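Local coordinates for protein aminoglycoside 3'-phosphotransferase AphA1-IAB (Acinetobacter baumannii, PDB 4GKH) that transfers a phosphate group from a nucleoside triphosphate to the 3'-hydroxyl of kanamycin and related aminoglycosides, making the bacterium resistant to these antibiotics, at residues P83-F88 with A95-T100; H184-F189 with K261-L266. All coordinates share one frame; numbering follows the deposited sequence.

Interaction 1: residues P83-F88 with A95-T100; sequences PTIKHF and AWLLTT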
# COMPACT_ATOMS: atom_id res chain seq x y z
N PRO A 83 -7.86 -6.99 6.51
CA PRO A 83 -8.07 -7.23 7.94
C PRO A 83 -9.46 -6.78 8.34
O PRO A 83 -10.02 -5.90 7.68
CB PRO A 83 -7.04 -6.32 8.61
CG PRO A 83 -5.95 -6.16 7.58
CD PRO A 83 -6.68 -6.13 6.26
N THR A 84 -10.00 -7.36 9.41
CA THR A 84 -11.33 -6.99 9.92
C THR A 84 -11.15 -5.96 11.04
O THR A 84 -10.32 -6.15 11.92
CB THR A 84 -12.03 -8.23 10.49
OG1 THR A 84 -12.43 -9.08 9.40
CG2 THR A 84 -13.26 -7.84 11.30
N ILE A 85 -11.89 -4.87 10.98
CA ILE A 85 -11.87 -3.86 12.05
C ILE A 85 -12.54 -4.38 13.32
O ILE A 85 -13.72 -4.73 13.31
CB ILE A 85 -12.58 -2.58 11.63
CG1 ILE A 85 -11.86 -1.94 10.44
CG2 ILE A 85 -12.68 -1.59 12.81
CD1 ILE A 85 -12.66 -0.85 9.77
N LYS A 86 -11.80 -4.41 14.41
CA LYS A 86 -12.40 -4.78 15.67
C LYS A 86 -12.87 -3.57 16.50
O LYS A 86 -13.89 -3.65 17.16
CB LYS A 86 -11.48 -5.70 16.48
CG LYS A 86 -11.47 -7.15 15.97
CD LYS A 86 -12.87 -7.78 16.01
CE LYS A 86 -12.90 -9.18 15.40
NZ LYS A 86 -12.15 -10.20 16.20
N HIS A 87 -12.12 -2.46 16.45
CA HIS A 87 -12.48 -1.29 17.26
C HIS A 87 -11.73 -0.11 16.67
O HIS A 87 -10.60 -0.25 16.19
CB HIS A 87 -12.04 -1.52 18.71
CG HIS A 87 -12.84 -0.77 19.73
ND1 HIS A 87 -13.44 -1.39 20.81
CD2 HIS A 87 -13.12 0.55 19.86
CE1 HIS A 87 -14.05 -0.48 21.55
NE2 HIS A 87 -13.88 0.70 21.00
N PHE A 88 -12.36 1.07 16.67
CA PHE A 88 -11.65 2.27 16.26
C PHE A 88 -12.09 3.42 17.13
O PHE A 88 -13.26 3.51 17.51
CB PHE A 88 -11.88 2.58 14.77
CG PHE A 88 -11.35 3.93 14.34
CD1 PHE A 88 -10.04 4.06 13.86
CD2 PHE A 88 -12.15 5.06 14.39
CE1 PHE A 88 -9.55 5.32 13.46
CE2 PHE A 88 -11.68 6.31 13.99
CZ PHE A 88 -10.37 6.44 13.52
N ALA A 95 -5.85 8.76 17.05
CA ALA A 95 -6.67 7.73 16.42
C ALA A 95 -6.08 6.37 16.77
O ALA A 95 -4.86 6.17 16.70
CB ALA A 95 -6.73 7.94 14.92
N TRP A 96 -6.94 5.44 17.16
CA TRP A 96 -6.52 4.08 17.49
C TRP A 96 -7.31 3.10 16.62
O TRP A 96 -8.53 3.12 16.68
CB TRP A 96 -6.86 3.81 18.96
CG TRP A 96 -6.13 4.69 19.92
CD1 TRP A 96 -6.51 5.93 20.35
CD2 TRP A 96 -4.90 4.40 20.59
NE1 TRP A 96 -5.59 6.43 21.24
CE2 TRP A 96 -4.59 5.51 21.41
CE3 TRP A 96 -4.02 3.30 20.58
CZ2 TRP A 96 -3.44 5.56 22.21
CZ3 TRP A 96 -2.88 3.35 21.39
CH2 TRP A 96 -2.60 4.47 22.19
N LEU A 97 -6.62 2.26 15.85
CA LEU A 97 -7.29 1.31 14.95
C LEU A 97 -6.88 -0.14 15.29
O LEU A 97 -5.72 -0.50 15.12
CB LEU A 97 -6.91 1.62 13.49
CG LEU A 97 -7.40 0.65 12.40
CD1 LEU A 97 -8.93 0.50 12.42
CD2 LEU A 97 -6.89 1.13 11.04
N LEU A 98 -7.83 -0.94 15.79
CA LEU A 98 -7.56 -2.32 16.19
C LEU A 98 -8.13 -3.26 15.14
O LEU A 98 -9.35 -3.27 14.90
CB LEU A 98 -8.24 -2.61 17.54
CG LEU A 98 -7.98 -4.01 18.13
CD1 LEU A 98 -6.48 -4.19 18.48
CD2 LEU A 98 -8.85 -4.31 19.34
N THR A 99 -7.28 -4.08 14.52
CA THR A 99 -7.74 -5.00 13.47
C THR A 99 -7.25 -6.42 13.72
O THR A 99 -6.29 -6.63 14.47
CB THR A 99 -7.24 -4.57 12.07
OG1 THR A 99 -5.82 -4.72 12.01
CG2 THR A 99 -7.62 -3.10 11.78
N THR A 100 -7.90 -7.39 13.08
CA THR A 100 -7.43 -8.77 13.12
C THR A 100 -6.13 -8.90 12.33
O THR A 100 -5.88 -8.12 11.42
CB THR A 100 -8.49 -9.73 12.53
OG1 THR A 100 -8.72 -9.41 11.14
CG2 THR A 100 -9.78 -9.63 13.31

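Interaction 2: residues H184-F189 with K261-L266; sequences HKLLPF and KLQFHL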
# COMPACT_ATOMS: atom_id res chain seq x y z
N HIS A 184 7.07 16.87 -13.75
CA HIS A 184 6.04 17.62 -14.46
C HIS A 184 6.22 17.64 -15.98
O HIS A 184 5.28 17.92 -16.72
CB HIS A 184 5.84 19.02 -13.86
CG HIS A 184 5.08 18.99 -12.57
ND1 HIS A 184 5.65 18.59 -11.38
CD2 HIS A 184 3.78 19.26 -12.29
CE1 HIS A 184 4.75 18.62 -10.42
NE2 HIS A 184 3.60 19.03 -10.95
N LYS A 185 7.42 17.30 -16.44
CA LYS A 185 7.69 17.19 -17.87
C LYS A 185 7.00 16.00 -18.57
O LYS A 185 6.87 15.99 -19.80
CB LYS A 185 9.19 17.21 -18.13
CG LYS A 185 9.84 18.49 -17.65
CD LYS A 185 11.35 18.40 -17.58
CE LYS A 185 11.93 19.69 -17.02
NZ LYS A 185 13.42 19.64 -16.93
N LEU A 186 6.56 15.01 -17.80
CA LEU A 186 5.84 13.86 -18.35
C LEU A 186 4.35 14.13 -18.60
O LEU A 186 3.72 13.50 -19.46
CB LEU A 186 5.98 12.67 -17.39
CG LEU A 186 7.38 12.37 -16.84
CD1 LEU A 186 7.29 11.48 -15.61
CD2 LEU A 186 8.27 11.73 -17.90
N LEU A 187 3.79 15.08 -17.85
CA LEU A 187 2.36 15.40 -17.91
C LEU A 187 2.01 16.21 -19.18
O LEU A 187 2.84 16.97 -19.67
CB LEU A 187 1.93 16.16 -16.64
CG LEU A 187 1.94 15.37 -15.32
CD1 LEU A 187 1.43 16.20 -14.14
CD2 LEU A 187 1.13 14.08 -15.47
N PRO A 188 0.77 16.06 -19.68
CA PRO A 188 -0.32 15.26 -19.11
C PRO A 188 -0.70 14.01 -19.90
O PRO A 188 -0.33 13.87 -21.06
CB PRO A 188 -1.49 16.25 -19.12
CG PRO A 188 -1.24 17.09 -20.36
CD PRO A 188 0.25 17.03 -20.66
N PHE A 189 -1.46 13.12 -19.26
CA PHE A 189 -2.04 11.96 -19.93
C PHE A 189 -3.48 11.73 -19.46
O PHE A 189 -3.86 12.18 -18.38
CB PHE A 189 -1.19 10.71 -19.70
CG PHE A 189 -0.98 10.37 -18.25
CD1 PHE A 189 -1.88 9.55 -17.58
CD2 PHE A 189 0.12 10.85 -17.56
CE1 PHE A 189 -1.70 9.23 -16.25
CE2 PHE A 189 0.31 10.53 -16.23
CZ PHE A 189 -0.59 9.72 -15.57
N LYS A 261 3.59 6.50 -18.23
CA LYS A 261 2.75 6.37 -17.04
C LYS A 261 3.49 5.62 -15.95
O LYS A 261 3.34 5.92 -14.77
CB LYS A 261 1.41 5.69 -17.36
CG LYS A 261 0.47 6.55 -18.19
CD LYS A 261 -1.00 6.25 -17.87
CE LYS A 261 -1.49 4.97 -18.46
NZ LYS A 261 -2.98 4.94 -18.41
N LEU A 262 4.31 4.66 -16.35
CA LEU A 262 5.11 3.93 -15.38
C LEU A 262 6.05 4.92 -14.65
O LEU A 262 6.09 4.98 -13.41
CB LEU A 262 5.93 2.85 -16.10
CG LEU A 262 6.80 1.90 -15.27
CD1 LEU A 262 5.98 1.25 -14.19
CD2 LEU A 262 7.43 0.84 -16.17
N GLN A 263 6.78 5.70 -15.43
CA GLN A 263 7.77 6.62 -14.89
C GLN A 263 7.09 7.67 -14.02
O GLN A 263 7.56 7.99 -12.92
CB GLN A 263 8.53 7.29 -16.03
CG GLN A 263 9.53 8.33 -15.57
CD GLN A 263 10.85 7.74 -15.14
OE1 GLN A 263 10.92 6.61 -14.66
NE2 GLN A 263 11.93 8.50 -15.33
N PHE A 264 5.98 8.21 -14.51
CA PHE A 264 5.24 9.17 -13.70
C PHE A 264 4.91 8.65 -12.31
O PHE A 264 5.14 9.32 -11.31
CB PHE A 264 3.98 9.71 -14.39
CG PHE A 264 3.16 10.58 -13.48
CD1 PHE A 264 3.49 11.92 -13.31
CD2 PHE A 264 2.11 10.04 -12.73
CE1 PHE A 264 2.75 12.73 -12.45
CE2 PHE A 264 1.38 10.85 -11.86
CZ PHE A 264 1.70 12.19 -11.72
N HIS A 265 4.36 7.44 -12.23
CA HIS A 265 3.91 6.93 -10.94
C HIS A 265 5.06 6.54 -10.01
O HIS A 265 4.94 6.67 -8.79
CB HIS A 265 2.90 5.79 -11.12
CG HIS A 265 1.56 6.26 -11.60
ND1 HIS A 265 1.25 6.35 -12.94
CD2 HIS A 265 0.49 6.73 -10.93
CE1 HIS A 265 0.02 6.82 -13.07
NE2 HIS A 265 -0.47 7.06 -11.86
N LEU A 266 6.17 6.09 -10.59
CA LEU A 266 7.39 5.83 -9.83
C LEU A 266 7.90 7.14 -9.22
O LEU A 266 8.29 7.20 -8.06
CB LEU A 266 8.47 5.27 -10.75
CG LEU A 266 8.21 3.84 -11.22
CD1 LEU A 266 9.22 3.43 -12.28
CD2 LEU A 266 8.27 2.91 -10.03

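Interaction 1: residues P83-F88 with A95-T100
Lys86 and His87 both send their backbone N-H to one acceptor, Leu98 O, which makes a classic beta bulge in the antiparallel hairpin of strands 85-91 and 94-100. The two bonds are unequal: Lys86 N to Leu98 O is 2.7 Å, His87 N to Leu98 O 3.3 Å. The return bond, Leu98 N to His87 O, is nearly straight, with an N-H...O angle of 168°. Beyond the bulge, Thr100 N donates to Thr84 O, and Thr84 N reaches the side-chain hydroxyl Thr100 OG1 at 3.0 Å. A chi1 of 62° sets that hydroxyl between the backbone N and carbonyl carbon of Thr100, so a side-chain oxygen serves where the strand pairing runs out. Threonine suits the place doubly, because its CG2 also lies against CE and NZ of Lys86, crossing that chain at about a right angle.

Apolar contacts fall on the face bearing Ile85, Leu97 and Phe88. The Phe88 ring turns its CD1 edge to Leu97 CB at 4.0 Å, while CE1 approaches Ala95 CB obliquely, a methyl small enough to sit beside the ring. Helix 61-76 packs on Phe88 and Leu97. On the face bearing His87 and Leu98, helix 20-24 lies against both, and His87 ND1 is hydrogen-bonded to Asp23 OD2.

Pro83 and Thr100 line the pyrazolopyrimidine inhibitor pocket; the two N-H groups sharing Leu98 O accommodate an extra residue in the edge strand without breaking the pairing that leads to that pocket.

Interaction 2: residues H184-F189 with K261-L266
Phe189 meets helix 259-269 with one face and one edge of its ring. Over the face lies the aliphatic stem of Lys261, with CG 3.9 Å from the ring centroid and 13° off the normal, a CH-pi contact. The edge points at the face of Phe264, giving a T-shaped pair with centroids 5.5 Å apart and planes at 71°. Chi1 of 57° places CG of Phe189 between its backbone N and carbonyl carbon, with the ring against Lys261 and Phe264. The two leucines add to the surroundings of Phe264: Leu187 CD2 approaches Phe264 CE1 at 3.7 Å, and Leu186 CD1 lies at the ring edge and against Phe264 CA, 3.6 Å away, also touching Gln263 CG.

One shell out, His265 ND1 donates to Lys261 O at 2.8 Å, joining the helical His265 N bond at the same oxygen from the opposite face of the carbonyl plane. This fixes the imidazole, whose CE1 meets Phe189 CZ. The bent chain of Lys261 carries NZ on to a salt bridge with Asp225, consistent with its methylenes lying on the ring, and Arg146 of helix 146-158 makes a cation-pi contact with Phe189.

No hydrogen bond crosses between 184-189 and 261-266, so this irregular segment is held to the helix by shape and aromatic packing, while the Lys261 charge is met by Asp225.

Interactions 1 and 2 share no elements and lie on opposite sides of the chain's centre, their own centres about 35 Å apart. Both are partly buried. Interaction 1 joins neighbouring strands at the edge of the five-stranded sheet of the N-terminal lobe of this kinase-like fold, so main-chain hydrogen bonds do most of the work and side chains sort onto two faces. Interaction 2, in the helical C-terminal lobe, brings together parts distant in sequence; there the backbone bonds run within the helix and to Asp258 near its start, leaving side chains to make the contact. Segments 83-88 and 95-100 contribute residues to the inhibitor pocket, whereas the Gln263 side chain remains about 11 Å from bound kanamycin.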